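Local coordinates for acetyltransferase, GNAT family (Streptococcus agalactiae 2603V/R, PDB 2PC1), which probably transfers an acyl group, most likely acetyl from acetyl-CoA, at residues T149-V154 against D174-A179; H109-F114 against D144-T149; N28-I33 against D63-I68. All blocks are in the same frame, centred on the assembly; numbering follows the deposited sequence.

Contact 1 of 3, residues T149-V154 against D174-A179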
loop_
_atom_site.group_PDB
_atom_site.type_symbol
_atom_site.label_atom_id
_atom_site.label_comp_id
_atom_site.label_asym_id
_atom_site.label_seq_id
_atom_site.Cartn_x
_atom_site.Cartn_y
_atom_site.Cartn_z
ATOM N N THR A 149 5.016 -6.900 -2.117
ATOM C CA THR A 149 6.002 -5.909 -2.492
ATOM C C THR A 149 7.128 -6.522 -3.282
ATOM O O THR A 149 7.294 -7.731 -3.367
ATOM C CB THR A 149 6.521 -5.136 -1.259
ATOM O OG1 THR A 149 7.166 -3.930 -1.679
ATOM C CG2 THR A 149 7.454 -5.935 -0.449
ATOM N N HIS A 150 7.913 -5.645 -3.880
ATOM C CA HIS A 150 9.054 -6.042 -4.667
ATOM C C HIS A 150 10.142 -6.589 -3.760
ATOM O O HIS A 150 10.336 -6.135 -2.621
ATOM C CB HIS A 150 9.588 -4.805 -5.418
ATOM C CG HIS A 150 10.529 -5.101 -6.549
ATOM N ND1 HIS A 150 11.868 -5.427 -6.376
ATOM C CD2 HIS A 150 10.339 -5.011 -7.890
ATOM C CE1 HIS A 150 12.441 -5.575 -7.567
ATOM N NE2 HIS A 150 11.528 -5.336 -8.497
ATOM N N GLU A 151 10.909 -7.529 -4.306
ATOM C CA GLU A 151 11.999 -8.108 -3.586
ATOM C C GLU A 151 13.019 -7.098 -3.113
ATOM O O GLU A 151 13.673 -7.309 -2.092
ATOM C CB GLU A 151 12.696 -9.156 -4.467
ATOM C CG GLU A 151 11.880 -10.412 -4.652
ATOM C CD GLU A 151 12.547 -11.381 -5.599
ATOM O OE1 GLU A 151 12.903 -10.983 -6.730
ATOM O OE2 GLU A 151 12.720 -12.530 -5.198
ATOM N N LYS A 152 13.206 -6.019 -3.880
ATOM C CA LYS A 152 14.185 -5.007 -3.517
ATOM C C LYS A 152 13.642 -3.937 -2.561
ATOM O O LYS A 152 14.389 -3.095 -2.071
ATOM C CB LYS A 152 14.739 -4.330 -4.770
ATOM C CG LYS A 152 15.550 -5.264 -5.623
ATOM C CD LYS A 152 16.120 -4.557 -6.831
ATOM C CE LYS A 152 16.811 -5.544 -7.764
ATOM N NZ LYS A 152 17.293 -4.900 -9.030
ATOM N N ASN A 153 12.342 -3.986 -2.271
ATOM C CA ASN A 153 11.678 -2.979 -1.423
ATOM C C ASN A 153 11.779 -3.359 0.050
ATOM O O ASN A 153 10.808 -3.738 0.710
ATOM C CB ASN A 153 10.255 -2.681 -1.861
ATOM C CG ASN A 153 9.785 -1.314 -1.405
ATOM O OD1 ASN A 153 10.236 -0.811 -0.374
ATOM N ND2 ASN A 153 8.930 -0.675 -2.200
ATOM N N VAL A 154 12.996 -3.267 0.533
ATOM C CA VAL A 154 13.280 -3.665 1.902
ATOM C C VAL A 154 12.564 -2.728 2.851
ATOM O O VAL A 154 12.143 -3.158 3.934
ATOM C CB VAL A 154 14.808 -3.729 2.162
ATOM C CG1 VAL A 154 15.103 -3.897 3.662
ATOM C CG2 VAL A 154 15.386 -4.874 1.384
ATOM N N ASP A 174 4.184 -9.022 -11.984
ATOM C CA ASP A 174 5.260 -8.205 -12.561
ATOM C C ASP A 174 6.619 -8.859 -12.358
ATOM O O ASP A 174 7.584 -8.204 -11.923
ATOM C CB ASP A 174 5.242 -6.786 -11.961
ATOM C CG ASP A 174 6.077 -5.794 -12.767
ATOM O OD1 ASP A 174 6.055 -5.849 -14.016
ATOM O OD2 ASP A 174 6.759 -4.952 -12.145
ATOM N N GLY A 175 6.693 -10.151 -12.689
ATOM C CA GLY A 175 7.829 -10.988 -12.332
ATOM C C GLY A 175 7.541 -11.673 -11.012
ATOM O O GLY A 175 6.774 -12.624 -10.966
ATOM N N VAL A 176 8.145 -11.195 -9.935
ATOM C CA VAL A 176 7.931 -11.791 -8.607
ATOM C C VAL A 176 7.585 -10.724 -7.595
ATOM O O VAL A 176 8.142 -9.628 -7.595
ATOM C CB VAL A 176 9.194 -12.517 -8.093
ATOM C CG1 VAL A 176 8.895 -13.268 -6.797
ATOM C CG2 VAL A 176 9.742 -13.485 -9.146
ATOM N N ARG A 177 6.657 -11.045 -6.716
ATOM C CA ARG A 177 6.415 -10.207 -5.562
ATOM C C ARG A 177 6.402 -11.087 -4.323
ATOM O O ARG A 177 6.035 -12.263 -4.375
ATOM C CB ARG A 177 5.102 -9.417 -5.679
ATOM C CG ARG A 177 5.100 -8.326 -6.793
ATOM C CD ARG A 177 6.033 -7.183 -6.432
ATOM N NE ARG A 177 6.051 -6.045 -7.372
ATOM C CZ ARG A 177 6.800 -5.981 -8.474
ATOM N NH1 ARG A 177 7.585 -6.993 -8.861
ATOM N NH2 ARG A 177 6.746 -4.874 -9.225
ATOM N N LEU A 178 6.800 -10.485 -3.214
ATOM C CA LEU A 178 6.767 -11.101 -1.891
ATOM C C LEU A 178 5.424 -10.817 -1.272
ATOM O O LEU A 178 5.027 -9.662 -1.179
ATOM C CB LEU A 178 7.884 -10.541 -1.032
ATOM C CG LEU A 178 9.292 -10.715 -1.589
ATOM C CD1 LEU A 178 10.300 -10.124 -0.654
ATOM C CD2 LEU A 178 9.635 -12.198 -1.832
ATOM N N ALA A 179 4.713 -11.853 -0.859
ATOM C CA ALA A 179 3.355 -11.753 -0.407
ATOM C C ALA A 179 3.289 -11.860 1.113
ATOM O O ALA A 179 3.909 -12.750 1.709
ATOM C CB ALA A 179 2.557 -12.885 -1.017
HETATM O O HOH W 1 10.362 -8.438 -6.944
#

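Contact 2 of 3, residues H109-F114 against D144-T149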
loop_
_atom_site.group_PDB
_atom_site.type_symbol
_atom_site.label_atom_id
_atom_site.label_comp_id
_atom_site.label_asym_id
_atom_site.label_seq_id
_atom_site.Cartn_x
_atom_site.Cartn_y
_atom_site.Cartn_z
ATOM N N HIS A 109 -11.327 -16.280 0.173
ATOM C CA HIS A 109 -11.391 -15.591 -1.103
ATOM C C HIS A 109 -11.407 -14.078 -0.950
ATOM O O HIS A 109 -10.911 -13.365 -1.803
ATOM C CB HIS A 109 -12.683 -16.023 -1.803
ATOM C CG HIS A 109 -12.839 -15.498 -3.189
ATOM N ND1 HIS A 109 -12.338 -16.163 -4.287
ATOM C CD2 HIS A 109 -13.410 -14.368 -3.658
ATOM C CE1 HIS A 109 -12.620 -15.472 -5.375
ATOM N NE2 HIS A 109 -13.265 -14.377 -5.024
ATOM N N ARG A 110 -11.993 -13.571 0.120
ATOM C CA ARG A 110 -12.238 -12.137 0.245
ATOM C C ARG A 110 -11.365 -11.580 1.336
ATOM O O ARG A 110 -11.337 -12.109 2.442
ATOM C CB ARG A 110 -13.683 -11.887 0.619
ATOM C CG ARG A 110 -14.003 -10.454 0.879
ATOM C CD ARG A 110 -15.406 -10.293 1.377
ATOM N NE ARG A 110 -15.730 -8.890 1.479
ATOM C CZ ARG A 110 -16.910 -8.432 1.864
ATOM N NH1 ARG A 110 -17.877 -9.282 2.171
ATOM N NH2 ARG A 110 -17.119 -7.140 1.929
ATOM N N TYR A 111 -10.616 -10.540 1.017
ATOM C CA TYR A 111 -9.698 -9.915 1.984
ATOM C C TYR A 111 -9.479 -8.465 1.594
ATOM O O TYR A 111 -9.961 -8.032 0.580
ATOM C CB TYR A 111 -8.378 -10.726 2.083
ATOM C CG TYR A 111 -7.880 -11.204 0.750
ATOM C CD1 TYR A 111 -7.213 -10.353 -0.113
ATOM C CD2 TYR A 111 -8.087 -12.512 0.336
ATOM C CE1 TYR A 111 -6.809 -10.785 -1.370
ATOM C CE2 TYR A 111 -7.703 -12.937 -0.899
ATOM C CZ TYR A 111 -7.026 -12.074 -1.734
ATOM O OH TYR A 111 -6.634 -12.506 -2.984
ATOM N N LEU A 112 -8.765 -7.738 2.426
ATOM C CA LEU A 112 -8.356 -6.360 2.113
ATOM C C LEU A 112 -6.942 -6.368 1.629
ATOM O O LEU A 112 -6.082 -6.961 2.266
ATOM C CB LEU A 112 -8.483 -5.481 3.358
ATOM C CG LEU A 112 -9.907 -5.194 3.777
ATOM C CD1 LEU A 112 -9.927 -4.588 5.166
ATOM C CD2 LEU A 112 -10.585 -4.244 2.801
ATOM N N THR A 113 -6.696 -5.717 0.517
ATOM C CA THR A 113 -5.357 -5.610 -0.013
ATOM C C THR A 113 -4.974 -4.138 -0.119
ATOM O O THR A 113 -5.798 -3.309 -0.490
ATOM C CB THR A 113 -5.236 -6.293 -1.411
ATOM O OG1 THR A 113 -5.801 -7.618 -1.350
ATOM C CG2 THR A 113 -3.778 -6.379 -1.841
ATOM N N PHE A 114 -3.735 -3.826 0.212
ATOM C CA PHE A 114 -3.205 -2.491 0.027
ATOM C C PHE A 114 -2.286 -2.495 -1.164
ATOM O O PHE A 114 -1.418 -3.344 -1.245
ATOM C CB PHE A 114 -2.390 -2.014 1.248
ATOM C CG PHE A 114 -3.151 -1.922 2.554
ATOM C CD1 PHE A 114 -4.528 -1.985 2.654
ATOM C CD2 PHE A 114 -2.421 -1.796 3.740
ATOM C CE1 PHE A 114 -5.151 -1.901 3.889
ATOM C CE2 PHE A 114 -3.051 -1.704 4.974
ATOM C CZ PHE A 114 -4.396 -1.756 5.054
ATOM N N ASP A 144 -8.714 -9.869 7.539
ATOM C CA ASP A 144 -7.649 -10.422 6.700
ATOM C C ASP A 144 -7.115 -9.316 5.813
ATOM O O ASP A 144 -7.815 -8.778 4.962
ATOM C CB ASP A 144 -8.255 -11.574 5.895
ATOM C CG ASP A 144 -7.296 -12.335 5.058
ATOM O OD1 ASP A 144 -6.123 -11.960 4.917
ATOM O OD2 ASP A 144 -7.722 -13.366 4.495
ATOM N N PHE A 145 -5.854 -8.970 6.042
ATOM C CA PHE A 145 -5.154 -7.918 5.324
ATOM C C PHE A 145 -3.983 -8.517 4.576
ATOM O O PHE A 145 -3.199 -9.268 5.147
ATOM C CB PHE A 145 -4.626 -6.868 6.310
ATOM C CG PHE A 145 -5.717 -6.096 6.985
ATOM C CD1 PHE A 145 -6.363 -6.603 8.104
ATOM C CD2 PHE A 145 -6.112 -4.858 6.510
ATOM C CE1 PHE A 145 -7.363 -5.895 8.742
ATOM C CE2 PHE A 145 -7.098 -4.150 7.156
ATOM C CZ PHE A 145 -7.733 -4.683 8.239
ATOM N N ARG A 146 -3.854 -8.180 3.304
ATOM C CA ARG A 146 -2.756 -8.698 2.493
ATOM C C ARG A 146 -2.036 -7.575 1.755
ATOM O O ARG A 146 -2.570 -6.498 1.528
ATOM C CB ARG A 146 -3.285 -9.723 1.534
ATOM C CG ARG A 146 -3.986 -10.851 2.291
ATOM C CD ARG A 146 -4.292 -12.053 1.425
ATOM N NE ARG A 146 -5.167 -12.949 2.185
ATOM C CZ ARG A 146 -5.513 -14.170 1.796
ATOM N NH1 ARG A 146 -4.991 -14.688 0.693
ATOM N NH2 ARG A 146 -6.406 -14.840 2.487
ATOM N N CYS A 147 -0.815 -7.827 1.362
ATOM C CA CYS A 147 0.016 -6.839 0.663
ATOM C C CYS A 147 1.100 -7.602 -0.031
ATOM O O CYS A 147 1.474 -8.697 0.408
ATOM C CB CYS A 147 0.623 -5.861 1.654
ATOM S SG CYS A 147 1.312 -4.361 0.903
ATOM N N ASP A 148 1.613 -7.081 -1.107
ATOM C CA ASP A 148 2.781 -7.703 -1.738
ATOM C C ASP A 148 3.743 -6.587 -2.036
ATOM O O ASP A 148 3.347 -5.433 -2.185
ATOM C CB ASP A 148 2.430 -8.476 -2.978
ATOM C CG ASP A 148 1.836 -7.605 -4.068
ATOM O OD1 ASP A 148 2.598 -6.977 -4.821
ATOM O OD2 ASP A 148 0.593 -7.530 -4.158
ATOM N N THR A 149 5.016 -6.900 -2.117
ATOM C CA THR A 149 6.002 -5.909 -2.492
ATOM C C THR A 149 7.128 -6.522 -3.282
ATOM O O THR A 149 7.294 -7.731 -3.367
ATOM C CB THR A 149 6.521 -5.136 -1.259
ATOM O OG1 THR A 149 7.166 -3.930 -1.679
ATOM C CG2 THR A 149 7.454 -5.935 -0.449
HETATM O O HOH W 2 -10.458 -13.448 4.480
HETATM O O HOH W 3 -0.202 -5.361 -2.429
#

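Contact 3 of 3, residues N28-I33 against D63-I68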
loop_
_atom_site.group_PDB
_atom_site.type_symbol
_atom_site.label_atom_id
_atom_site.label_comp_id
_atom_site.label_asym_id
_atom_site.label_seq_id
_atom_site.Cartn_x
_atom_site.Cartn_y
_atom_site.Cartn_z
ATOM N N ASN A 28 -10.251 16.398 -6.063
ATOM C CA ASN A 28 -9.360 17.517 -6.290
ATOM C C ASN A 28 -8.005 17.362 -5.633
ATOM O O ASN A 28 -7.178 18.285 -5.740
ATOM C CB ASN A 28 -10.019 18.853 -5.972
ATOM C CG ASN A 28 -10.083 19.156 -4.511
ATOM O OD1 ASN A 28 -9.689 18.377 -3.642
ATOM N ND2 ASN A 28 -10.624 20.358 -4.218
ATOM N N GLU A 29 -7.729 16.199 -5.033
ATOM C CA GLU A 29 -6.402 15.917 -4.498
ATOM C C GLU A 29 -5.510 15.165 -5.481
ATOM O O GLU A 29 -4.376 14.818 -5.140
ATOM C CB GLU A 29 -6.537 15.150 -3.188
ATOM C CG GLU A 29 -7.214 16.027 -2.151
ATOM C CD GLU A 29 -7.389 15.378 -0.808
ATOM O OE1 GLU A 29 -8.020 14.308 -0.719
ATOM O OE2 GLU A 29 -6.904 15.968 0.192
ATOM N N ILE A 30 -5.995 14.952 -6.704
ATOM C CA ILE A 30 -5.251 14.186 -7.670
ATOM C C ILE A 30 -3.821 14.723 -7.900
ATOM O O ILE A 30 -2.878 13.931 -7.931
ATOM C CB ILE A 30 -6.046 14.026 -9.021
ATOM C CG1 ILE A 30 -5.259 13.196 -10.036
ATOM C CG2 ILE A 30 -6.389 15.375 -9.664
ATOM C CD1 ILE A 30 -5.021 11.775 -9.607
ATOM N N ASP A 31 -3.635 16.035 -8.019
ATOM C CA ASP A 31 -2.301 16.554 -8.304
ATOM C C ASP A 31 -1.382 16.377 -7.121
ATOM O O ASP A 31 -0.203 16.048 -7.288
ATOM C CB ASP A 31 -2.356 18.025 -8.716
ATOM C CG ASP A 31 -3.020 18.233 -10.054
ATOM O OD1 ASP A 31 -3.067 17.290 -10.858
ATOM O OD2 ASP A 31 -3.528 19.345 -10.283
ATOM N N GLN A 32 -1.875 16.589 -5.908
ATOM C CA GLN A 32 -1.106 16.384 -4.726
ATOM C C GLN A 32 -0.679 14.925 -4.620
ATOM O O GLN A 32 0.424 14.624 -4.210
ATOM C CB GLN A 32 -1.885 16.777 -3.468
ATOM C CG GLN A 32 -2.132 18.241 -3.286
ATOM C CD GLN A 32 -3.210 18.455 -2.242
ATOM O OE1 GLN A 32 -2.961 18.364 -1.042
ATOM N NE2 GLN A 32 -4.428 18.689 -2.701
ATOM N N ILE A 33 -1.591 14.001 -4.911
ATOM C CA ILE A 33 -1.250 12.592 -4.856
ATOM C C ILE A 33 -0.180 12.309 -5.905
ATOM O O ILE A 33 0.764 11.596 -5.634
ATOM C CB ILE A 33 -2.501 11.709 -5.053
ATOM C CG1 ILE A 33 -3.470 11.903 -3.872
ATOM C CG2 ILE A 33 -2.098 10.245 -5.231
ATOM C CD1 ILE A 33 -4.868 11.376 -4.125
ATOM N N ASP A 63 -4.451 5.658 -13.216
ATOM C CA ASP A 63 -4.539 4.659 -12.160
ATOM C C ASP A 63 -5.106 5.269 -10.878
ATOM O O ASP A 63 -5.972 4.689 -10.226
ATOM C CB ASP A 63 -3.188 4.035 -11.849
ATOM C CG ASP A 63 -2.636 3.220 -13.004
ATOM O OD1 ASP A 63 -3.363 2.312 -13.472
ATOM O OD2 ASP A 63 -1.494 3.472 -13.455
ATOM N N ILE A 64 -4.618 6.443 -10.512
ATOM C CA ILE A 64 -5.069 7.083 -9.288
ATOM C C ILE A 64 -6.499 7.596 -9.408
ATOM O O ILE A 64 -7.307 7.457 -8.475
ATOM C CB ILE A 64 -4.102 8.195 -8.879
ATOM C CG1 ILE A 64 -2.695 7.627 -8.647
ATOM C CG2 ILE A 64 -4.593 8.903 -7.629
ATOM C CD1 ILE A 64 -2.623 6.390 -7.813
ATOM N N ILE A 65 -6.876 8.168 -10.555
ATOM C CA ILE A 65 -8.265 8.588 -10.744
ATOM C C ILE A 65 -9.190 7.370 -10.621
ATOM O O ILE A 65 -10.235 7.451 -9.999
ATOM C CB ILE A 65 -8.479 9.321 -12.090
ATOM C CG1 ILE A 65 -7.819 10.703 -12.035
ATOM C CG2 ILE A 65 -9.985 9.464 -12.404
ATOM C CD1 ILE A 65 -7.716 11.433 -13.368
ATOM N N ASP A 66 -8.767 6.244 -11.203
ATOM C CA ASP A 66 -9.545 5.017 -11.080
ATOM C C ASP A 66 -9.702 4.601 -9.609
ATOM O O ASP A 66 -10.778 4.218 -9.177
ATOM C CB ASP A 66 -8.977 3.878 -11.937
ATOM C CG ASP A 66 -9.312 4.027 -13.425
ATOM O OD1 ASP A 66 -10.158 4.873 -13.773
ATOM O OD2 ASP A 66 -8.751 3.259 -14.238
ATOM N N ASP A 67 -8.633 4.718 -8.824
ATOM C CA ASP A 67 -8.712 4.456 -7.391
ATOM C C ASP A 67 -9.718 5.346 -6.684
ATOM O O ASP A 67 -10.445 4.901 -5.837
ATOM C CB ASP A 67 -7.334 4.640 -6.707
ATOM C CG ASP A 67 -6.376 3.512 -6.951
ATOM O OD1 ASP A 67 -6.771 2.427 -7.422
ATOM O OD2 ASP A 67 -5.178 3.714 -6.641
ATOM N N ILE A 68 -9.770 6.619 -7.055
ATOM C CA ILE A 68 -10.736 7.533 -6.473
ATOM C C ILE A 68 -12.163 7.197 -6.927
ATOM O O ILE A 68 -13.079 7.172 -6.100
ATOM C CB ILE A 68 -10.357 9.008 -6.780
ATOM C CG1 ILE A 68 -9.019 9.355 -6.112
ATOM C CG2 ILE A 68 -11.453 9.959 -6.268
ATOM C CD1 ILE A 68 -8.429 10.692 -6.538
#

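Contact 1 of 3, residues T149-V154 against D174-A179
T149 and L178 form an antiparallel hydrogen-bonded pair that ties the end of strand 144-149 to strand 177-183 in the mixed sheet of this GNAT fold. The site illustrates how a chain leaving a sheet can stay tethered by side chains and water. Both backbone bonds belong to this one pair: T149 N reaches L178 O at 2.9 Å, and L178 N returns to T149 O at 2.8 Å.

Beyond the pair, the chain turns from H150 to N153 in a type I beta turn leading to helix 154-162, whose N-cap is N153. K152 N, in the plane of the imidazole, donates to H150 ND1 at 2.9 Å, while NE2 bonds to D50; the ring is thus held at both nitrogens.

Contacts between flat groups follow. CG of H150 stands anti to the backbone N (chi1 -164°), and CD2 lies over one face of the R177 guanidinium, toward its rim and 3.5 Å from NH1. The two planes are 55° apart, too steep for a stack. The guanidinium is anchored within 174-179. R177 NH1 meets V176 O at 3.0 Å in the guanidinium plane, though from above the carbonyl plane. R177 NH2 makes a 2.9 Å salt bridge to the anti lone pair of D174 OD2, which is tilted from the guanidinium plane. Lower on the same side chain, R177 CD packs against H150 N, a buried amide with no hydrogen-bond partner in the model.

A water above the centre of the H150 ring accepts from E151 N and donates to V176 O, which it meets at 2.6 Å, so this carbonyl is gripped twice. Apolar contact completes the join: the side chains of E151 and L178 cross at about a right angle, their CG atoms 4.0 Å apart.

Contact 2 of 3, residues H109-F114 against D144-T149
Y111 and R146 meet face to face across two parallel strands, 111-119 and 144-149, of the beta-alpha-beta unit that GNAT folds share. The guanidinium lies flat on the tyrosine ring, centres 3.9 Å apart, while R146 CD sits over the middle of that face. Y111 reaches this place with CG between its backbone N and carbonyl carbon (chi1 41°).

Two bonds to D144 set the turn of the guanidinium. R146 grips D144 side-on, NE to OD1 at 3.1 Å and NH2 to the syn lone pair of OD2 at 2.8 Å, though OD1 is met 27° out of the carboxylate plane.

Three backbone bonds join the strands: L112 N to D144 O, R146 N to L112 O at 2.7 Å, and F114 N to R146 O. Then the strands part, and a water joins F114 O to D148 N and D148 OD2. With 32° between the segment axes, this is consistent with the splay that admits acetyl-CoA in GNAT enzymes.

On the other side of the sheet, L112 CD1 touches F145 CE2 at 3.5 Å, and F114 CZ approaches F145 CD2. Helix 127-139 covers F114 and F145 there, while strands 81-91 and 177-183 flank the pair.

Contact 3 of 3, residues N28-I33 against D63-I68
D67 OD2 is gripped by R116 NE in a salt bridge and by Y85 OH in a hydrogen bond, tying to the sheet the helical turn that presents I64 and I68 to I30 and I33. The ties around this site are polar, yet the contact between 28-33 and 63-68 is itself apolar. No hydrogen bond crosses from one segment to the other, and five isoleucines form the join.

I30 contributes the most buried surface to the join. Its CG1 is anti to the backbone N (chi1 -179°), which carries I30 CD1 across to I64 CG2 at 3.5 Å. The two side chains cross at a slant. I65 CG1 comes to the same I30 CD1 at 3.9 Å. I64 CG2 has a second neighbour, for I33 CG2 comes to 3.7 Å, so a single methyl of the later helix receives both I30 and I33, one helical turn apart. The other branch of I33 extends toward I68, their CD1 atoms meeting more loosely at 4.4 Å.

Routine helical bonds carry each helix through the contact. I33 N bonds to E29 O at 2.9 Å, across the change from the 3-10 turn that ends at E29 to helix 30-46, and I68 N bonds to I64 O at 3.0 Å, which brings I64 and I68 to the same side of helix 61-70. A salt bridge from D31 to R61 adds a charged tie between the two helices.

Beneath the pair runs the sheet: I33 rests on V75 of strand 73-78 and, with I64, on Y85 of strand 81-91, while I68 packs on A73 of strand 73-78.

From the N terminus, contact 3 comes first, closing a loop of 29 residues and clasping helix 30-46 to helix 61-70 before the chain enters strand 73-78. Contact 2 opens well after that and closes over helix 127-139, pairing the parallel strands 111-119 and 144-149. Contact 1 then starts at T149, the last residue of contact 2, and closes over helix 154-162 and strand 166-171. The three follow in series, with no nesting or crossing. Contacts 1 and 2 touch through D148 and tie together adjacent strands of one sheet, 111-119, 144-149 and 177-183; contact 3 stands apart, its centre 21 Å from that of contact 2, binding the early helices.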